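Long-range contacts in NADPH-flavin oxidoreductase (Helicobacter pylori, PDB 2H0U), which binds flavin mononucleotide and probably uses NAD(P)H to reduce flavins or nitrogenous substrates: residues Q12-K17 and Q199-K204; W49-L54 and V81-R86. All coordinates share one frame; numbering follows the deposited sequence.

Interaction 1: Q12-K17 and Q199-K204. With FMN (flavin mononucleotide), chain B.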
loop_
_atom_site.group_PDB
_atom_site.type_symbol
_atom_site.label_atom_id
_atom_site.label_comp_id
_atom_site.label_asym_id
_atom_site.label_seq_id
_atom_site.Cartn_x
_atom_site.Cartn_y
_atom_site.Cartn_z
ATOM N N GLN A 12 1.729 9.636 -15.836
ATOM C CA GLN A 12 2.579 8.648 -16.509
ATOM C C GLN A 12 2.388 7.231 -15.958
ATOM O O GLN A 12 2.380 6.264 -16.713
ATOM C CB GLN A 12 4.052 9.071 -16.438
ATOM C CG GLN A 12 5.032 8.142 -17.149
ATOM C CD GLN A 12 6.483 8.639 -17.100
ATOM O OE1 GLN A 12 6.731 9.847 -17.095
ATOM N NE2 GLN A 12 7.449 7.705 -17.105
ATOM N N ARG A 13 2.268 7.112 -14.637
ATOM C CA ARG A 13 2.022 5.824 -13.993
ATOM C C ARG A 13 0.540 5.510 -14.241
ATOM O O ARG A 13 -0.320 6.217 -13.749
ATOM C CB ARG A 13 2.295 5.941 -12.470
ATOM C CG ARG A 13 2.635 4.591 -11.727
ATOM C CD ARG A 13 1.409 3.648 -11.515
ATOM N NE ARG A 13 0.207 4.419 -11.187
ATOM C CZ ARG A 13 -1.042 4.071 -11.479
ATOM N NH1 ARG A 13 -1.288 2.905 -12.061
ATOM N NH2 ARG A 13 -2.035 4.915 -11.203
ATOM N N PHE A 14 0.245 4.474 -15.021
ATOM C CA PHE A 14 -1.135 4.072 -15.232
ATOM C C PHE A 14 -1.145 2.558 -15.319
ATOM O O PHE A 14 -0.096 1.928 -15.384
ATOM C CB PHE A 14 -1.715 4.687 -16.524
ATOM C CG PHE A 14 -1.254 3.999 -17.785
ATOM C CD1 PHE A 14 -2.122 3.170 -18.518
ATOM C CD2 PHE A 14 0.057 4.206 -18.265
ATOM C CE1 PHE A 14 -1.678 2.562 -19.704
ATOM C CE2 PHE A 14 0.506 3.563 -19.416
ATOM C CZ PHE A 14 -0.348 2.756 -20.139
ATOM N N ALA A 15 -2.331 1.973 -15.308
ATOM C CA ALA A 15 -2.426 0.523 -15.343
ATOM C C ALA A 15 -2.279 0.058 -16.797
ATOM O O ALA A 15 -3.261 0.011 -17.589
ATOM C CB ALA A 15 -3.747 0.039 -14.709
ATOM N N ALA A 16 -1.033 -0.256 -17.166
ATOM C CA ALA A 16 -0.747 -0.673 -18.534
ATOM C C ALA A 16 -1.239 -2.091 -18.770
ATOM O O ALA A 16 -0.849 -3.033 -18.062
ATOM C CB ALA A 16 0.765 -0.547 -18.827
ATOM N N LYS A 17 -2.098 -2.254 -19.774
ATOM C CA LYS A 17 -2.655 -3.584 -20.101
ATOM C C LYS A 17 -2.053 -4.219 -21.352
ATOM O O LYS A 17 -2.221 -5.434 -21.572
ATOM C CB LYS A 17 -4.182 -3.534 -20.299
ATOM C CG LYS A 17 -5.071 -3.076 -19.106
ATOM C CD LYS A 17 -4.436 -3.177 -17.718
ATOM C CE LYS A 17 -5.304 -2.416 -16.695
ATOM N NZ LYS A 17 -6.804 -2.631 -16.841
ATOM N N GLN A 199 0.644 0.849 -25.817
ATOM C CA GLN A 199 -0.626 1.549 -25.984
ATOM C C GLN A 199 -0.439 2.956 -25.452
ATOM O O GLN A 199 0.575 3.232 -24.788
ATOM C CB GLN A 199 -1.747 0.866 -25.196
ATOM C CG GLN A 199 -1.482 0.748 -23.723
ATOM C CD GLN A 199 -2.629 0.099 -22.969
ATOM O OE1 GLN A 199 -3.759 -0.065 -23.483
ATOM N NE2 GLN A 199 -2.334 -0.315 -21.778
ATOM N N GLU A 200 -1.404 3.832 -25.719
ATOM C CA GLU A 200 -1.339 5.189 -25.160
ATOM C C GLU A 200 -1.567 5.139 -23.648
ATOM O O GLU A 200 -2.197 4.197 -23.129
ATOM C CB GLU A 200 -2.345 6.130 -25.836
ATOM C CG GLU A 200 -2.064 6.399 -27.320
ATOM C CD GLU A 200 -0.798 7.213 -27.566
ATOM O OE1 GLU A 200 -0.594 8.264 -26.925
ATOM O OE2 GLU A 200 0.006 6.806 -28.430
ATOM N N ILE A 201 -1.044 6.140 -22.944
ATOM C CA ILE A 201 -1.333 6.292 -21.512
ATOM C C ILE A 201 -2.823 6.560 -21.303
ATOM O O ILE A 201 -3.374 7.491 -21.870
ATOM C CB ILE A 201 -0.417 7.414 -20.909
ATOM C CG1 ILE A 201 1.045 7.014 -21.077
ATOM C CG2 ILE A 201 -0.784 7.749 -19.420
ATOM C CD1 ILE A 201 2.012 8.141 -20.897
ATOM N N THR A 202 -3.484 5.732 -20.494
ATOM C CA THR A 202 -4.932 5.861 -20.251
ATOM C C THR A 202 -5.151 7.113 -19.403
ATOM O O THR A 202 -4.586 7.187 -18.309
ATOM C CB THR A 202 -5.434 4.617 -19.467
ATOM O OG1 THR A 202 -5.061 3.440 -20.193
ATOM C CG2 THR A 202 -6.983 4.624 -19.256
ATOM N N PRO A 203 -5.983 8.071 -19.882
ATOM C CA PRO A 203 -6.205 9.275 -19.052
ATOM C C PRO A 203 -6.846 8.915 -17.690
ATOM O O PRO A 203 -7.651 7.984 -17.601
ATOM C CB PRO A 203 -7.162 10.140 -19.882
ATOM C CG PRO A 203 -7.274 9.516 -21.239
ATOM C CD PRO A 203 -6.760 8.089 -21.148
ATOM N N LYS A 204 -6.497 9.650 -16.649
ATOM C CA LYS A 204 -7.011 9.383 -15.310
ATOM C C LYS A 204 -8.477 9.762 -15.219
ATOM O O LYS A 204 -8.887 10.801 -15.758
ATOM C CB LYS A 204 -6.222 10.195 -14.278
ATOM C CG LYS A 204 -4.846 9.690 -14.067
ATOM C CD LYS A 204 -4.846 8.563 -13.012
ATOM C CE LYS A 204 -3.421 7.992 -12.772
ATOM N NZ LYS A 204 -2.974 7.084 -13.925
HETATM N N1 FMN B . -6.268 -4.291 -13.587
HETATM C C2 FMN B . -6.504 -5.475 -14.270
HETATM O O2 FMN B . -6.741 -5.427 -15.471
HETATM N N3 FMN B . -6.522 -6.684 -13.623
HETATM C C4 FMN B . -6.319 -6.733 -12.268
HETATM O O4 FMN B . -6.189 -7.823 -11.716
HETATM C C4A FMN B . -6.115 -5.526 -11.564
HETATM N N5 FMN B . -5.914 -5.552 -10.206
HETATM C C5A FMN B . -5.609 -4.396 -9.507
HETATM C C6 FMN B . -5.384 -4.509 -8.119
HETATM C C7 FMN B . -5.086 -3.334 -7.412
HETATM C C7M FMN B . -4.480 -3.485 -6.046
HETATM C C8 FMN B . -5.055 -2.074 -8.042
HETATM C C8M FMN B . -4.442 -0.875 -7.306
HETATM C C9 FMN B . -5.284 -1.991 -9.407
HETATM C C9A FMN B . -5.584 -3.156 -10.143
HETATM N N10 FMN B . -5.843 -3.093 -11.520
HETATM C C10 FMN B . -6.072 -4.299 -12.228
HETATM C "C1'" FMN B . -5.841 -1.802 -12.283
HETATM C "C2'" FMN B . -6.976 -0.860 -11.856
HETATM O "O2'" FMN B . -8.101 -1.134 -12.658
HETATM C "C3'" FMN B . -6.477 0.572 -12.086
HETATM O "O3'" FMN B . -5.368 0.836 -11.249
HETATM C "C4'" FMN B . -7.489 1.672 -11.783
HETATM O "O4'" FMN B . -8.551 1.554 -12.715
HETATM C "C5'" FMN B . -6.916 3.102 -11.834
HETATM O "O5'" FMN B . -6.404 3.303 -13.164
HETATM P P FMN B . -4.865 3.694 -13.371
HETATM O O1P FMN B . -4.065 2.654 -12.630
HETATM O O2P FMN B . -4.609 3.631 -14.875
HETATM O O3P FMN B . -4.596 5.076 -12.834
HETATM O O HOH W 1 -5.401 1.215 -18.578
#

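Interaction 2: W49-L54 and V81-R86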
loop_
_atom_site.group_PDB
_atom_site.type_symbol
_atom_site.label_atom_id
_atom_site.label_comp_id
_atom_site.label_asym_id
_atom_site.label_seq_id
_atom_site.Cartn_x
_atom_site.Cartn_y
_atom_site.Cartn_z
ATOM N N TRP A 49 7.238 -10.058 4.511
ATOM C CA TRP A 49 7.007 -10.259 3.085
ATOM C C TRP A 49 8.074 -11.093 2.386
ATOM O O TRP A 49 9.169 -11.293 2.898
ATOM C CB TRP A 49 6.821 -8.922 2.363
ATOM C CG TRP A 49 7.911 -7.905 2.555
ATOM C CD1 TRP A 49 9.268 -8.110 2.451
ATOM C CD2 TRP A 49 7.727 -6.513 2.838
ATOM N NE1 TRP A 49 9.937 -6.923 2.676
ATOM C CE2 TRP A 49 9.015 -5.932 2.932
ATOM C CE3 TRP A 49 6.592 -5.703 3.037
ATOM C CZ2 TRP A 49 9.206 -4.567 3.149
ATOM C CZ3 TRP A 49 6.780 -4.325 3.301
ATOM C CH2 TRP A 49 8.087 -3.774 3.337
ATOM N N LYS A 50 7.734 -11.575 1.193
ATOM C CA LYS A 50 8.740 -12.142 0.308
ATOM C C LYS A 50 8.182 -12.040 -1.096
ATOM O O LYS A 50 7.013 -12.386 -1.320
ATOM C CB LYS A 50 9.014 -13.621 0.634
ATOM C CG LYS A 50 10.080 -14.221 -0.318
ATOM C CD LYS A 50 10.582 -15.571 0.192
ATOM C CE LYS A 50 11.636 -16.107 -0.806
ATOM N NZ LYS A 50 12.343 -17.337 -0.317
HETATM N N MSE A 51 9.012 -11.578 -2.027
HETATM C CA MSE A 51 8.593 -11.438 -3.433
HETATM C C MSE A 51 9.071 -12.603 -4.297
HETATM O O MSE A 51 10.235 -13.014 -4.171
HETATM C CB MSE A 51 9.223 -10.157 -3.997
HETATM C CG MSE A 51 8.618 -8.893 -3.360
HETATM SE SE MSE A 51 9.409 -7.264 -4.066
HETATM C CE MSE A 51 11.163 -7.458 -3.264
ATOM N N LEU A 52 8.246 -13.036 -5.257
ATOM C CA LEU A 52 8.646 -14.041 -6.217
ATOM C C LEU A 52 8.572 -13.468 -7.616
ATOM O O LEU A 52 7.556 -12.864 -7.979
ATOM C CB LEU A 52 7.742 -15.315 -6.146
ATOM C CG LEU A 52 7.460 -15.940 -4.773
ATOM C CD1 LEU A 52 6.398 -17.037 -4.827
ATOM C CD2 LEU A 52 8.758 -16.481 -4.119
ATOM N N LEU A 53 9.643 -13.651 -8.394
ATOM C CA LEU A 53 9.585 -13.359 -9.832
ATOM C C LEU A 53 9.158 -14.616 -10.602
ATOM O O LEU A 53 9.863 -15.642 -10.583
ATOM C CB LEU A 53 10.923 -12.862 -10.371
ATOM C CG LEU A 53 10.942 -12.538 -11.885
ATOM C CD1 LEU A 53 10.125 -11.260 -12.186
ATOM C CD2 LEU A 53 12.364 -12.402 -12.424
ATOM N N LEU A 54 8.008 -14.530 -11.258
ATOM C CA LEU A 54 7.533 -15.649 -12.050
ATOM C C LEU A 54 8.193 -15.518 -13.410
ATOM O O LEU A 54 7.750 -14.749 -14.245
ATOM C CB LEU A 54 6.003 -15.710 -12.110
ATOM C CG LEU A 54 5.420 -17.026 -12.679
ATOM C CD1 LEU A 54 5.973 -18.275 -11.978
ATOM C CD2 LEU A 54 3.910 -17.036 -12.600
ATOM N N VAL A 81 5.589 -10.211 -10.834
ATOM C CA VAL A 81 5.949 -10.374 -9.403
ATOM C C VAL A 81 4.743 -10.860 -8.596
ATOM O O VAL A 81 3.656 -10.339 -8.748
ATOM C CB VAL A 81 6.572 -9.065 -8.800
ATOM C CG1 VAL A 81 6.850 -9.181 -7.292
ATOM C CG2 VAL A 81 7.864 -8.693 -9.573
ATOM N N ILE A 82 4.949 -11.887 -7.761
ATOM C CA ILE A 82 3.922 -12.317 -6.823
ATOM C C ILE A 82 4.416 -11.910 -5.445
ATOM O O ILE A 82 5.496 -12.385 -4.976
ATOM C CB ILE A 82 3.690 -13.844 -6.872
ATOM C CG1 ILE A 82 3.249 -14.248 -8.308
ATOM C CG2 ILE A 82 2.654 -14.260 -5.789
ATOM C CD1 ILE A 82 3.231 -15.824 -8.618
ATOM N N TYR A 83 3.654 -11.021 -4.809
ATOM C CA TYR A 83 3.995 -10.530 -3.462
ATOM C C TYR A 83 3.378 -11.455 -2.429
ATOM O O TYR A 83 2.171 -11.645 -2.430
ATOM C CB TYR A 83 3.453 -9.110 -3.241
ATOM C CG TYR A 83 4.074 -8.125 -4.210
ATOM C CD1 TYR A 83 5.175 -7.327 -3.813
ATOM C CD2 TYR A 83 3.551 -7.975 -5.498
ATOM C CE1 TYR A 83 5.780 -6.428 -4.713
ATOM C CE2 TYR A 83 4.136 -7.037 -6.421
ATOM C CZ TYR A 83 5.224 -6.281 -6.005
ATOM O OH TYR A 83 5.805 -5.395 -6.883
ATOM N N LEU A 84 4.219 -12.054 -1.592
ATOM C CA LEU A 84 3.753 -12.860 -0.457
ATOM C C LEU A 84 3.852 -12.039 0.822
ATOM O O LEU A 84 4.731 -11.172 0.963
ATOM C CB LEU A 84 4.579 -14.141 -0.296
ATOM C CG LEU A 84 4.897 -15.009 -1.537
ATOM C CD1 LEU A 84 5.839 -16.149 -1.053
ATOM C CD2 LEU A 84 3.601 -15.503 -2.236
ATOM N N ALA A 85 2.913 -12.300 1.726
ATOM C CA ALA A 85 2.863 -11.692 3.052
ATOM C C ALA A 85 2.901 -12.825 4.092
ATOM O O ALA A 85 2.381 -13.948 3.853
ATOM C CB ALA A 85 1.612 -10.871 3.193
ATOM N N ARG A 86 3.624 -12.594 5.183
ATOM C CA ARG A 86 3.724 -13.630 6.203
ATOM C C ARG A 86 2.465 -13.733 7.070
ATOM O O ARG A 86 1.777 -12.734 7.351
ATOM C CB ARG A 86 4.941 -13.367 7.088
ATOM C CG ARG A 86 6.253 -13.736 6.417
ATOM C CD ARG A 86 7.415 -13.554 7.368
ATOM N NE ARG A 86 8.690 -13.825 6.695
ATOM C CZ ARG A 86 9.267 -15.019 6.634
ATOM N NH1 ARG A 86 8.670 -16.075 7.169
ATOM N NH2 ARG A 86 10.439 -15.156 6.000
HETATM O O HOH W 2 10.066 -11.689 5.454
#

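Interaction 1: Q12-K17 and Q199-K204
F14 and T202 are the residues whose CA atoms come nearest, 6.5 Å apart; neither segment holds a strand, and their end-to-end directions differ by 120°. R13 is the first residue to leave the helical conformation of helix 3-12, and its carbonyl takes a bond from K204: NZ lies 2.8 Å from R13 O, in the carbonyl plane. F14 supplies the apolar half. Its CG sits between the backbone N and the carbonyl carbon (chi1 77°), which lays one ring face against 199-204. I201 CA makes a CH-pi contact 3.9 Å from the F14 ring centroid, while I201 CG2 meets CD2. The loops help to form the phosphate end of the FMN pocket of this nitroreductase-family protein, where cationic side chains suit an anion; R206 also bonds the cofactor. R13 NH1 donates to FMN O1P at 2.8 Å in the guanidinium plane, and NH2 reaches O3P. K204 NZ bonds O3P (2.8 Å), and A15 N holds O2P at 2.9 Å. K17 NZ donates to FMN O2 on the isoalloxazine ring (3.1 Å). T202 turns toward F14, its short hydroxyl lying near CD1 and sharing a water with A15 O.

Interaction 2: W49-L54 and V81-R86
K50 and L84 form one hydrogen-bonded pair of an antiparallel sheet, L52 and I82 the other, so both backbone polar groups of all four residues are used between 49-54 and 81-86. L84 N donates to K50 O and I82 N to L52 O, both at 2.8 Å. The return bonds differ: L52 N meets I82 O at 2.8 Å, but K50 N lies well above the carbonyl plane of L84 O, 3.0 Å from it. On its other edge 81-86 bonds to strand 186-195, V81 with A192, Y83 with S189 and V190, A85 with G187. A water donates to W49 O and accepts from R86 NE in the guanidinium plane. K50, extended throughout, carries its NZ to a salt bridge with E214 of the second subunit, a reach that suits lysine. Branched L52 and L84 meet on the same face through their CD1 atoms, 3.9 Å apart. On the face of M51 and Y83, the selenomethionine lies alongside the tyrosine, its SE 3.8 Å from CE1 in an oblique Met-aromatic contact. Across the M51 face lies helix 131-155, while M51 to L54 pair in parallel with a strand of the second subunit. The chemistry implies a buried sheet with backbone polar groups met by strands on both edges of 81-86 and, at W49 O, by water, leaving apolar side chains to pack and charge at the side-chain ends of K50 and R86.

In the fold
Interaction 1 and interaction 2 do not touch: their centres are 24 Å apart and their nearest atoms about 11 Å. Interaction 1 joins segments 182 residues apart at their closest ends, and interaction 2 falls between them in the chain. Interaction 1 binds FMN directly, whereas interaction 2 belongs to the central sheet, where 79-86 lies between 49-54 and 186-195; the side chain of W49 lies about 7 Å from a bound FMN other than the one held by interaction 1. Helix 131-155 connects the two regions, meeting R13 through M151 and A154, and M51 and Y83 through M149. Both contacts also touch the second subunit, so cofactor site and sheet alike are tied to the dimer.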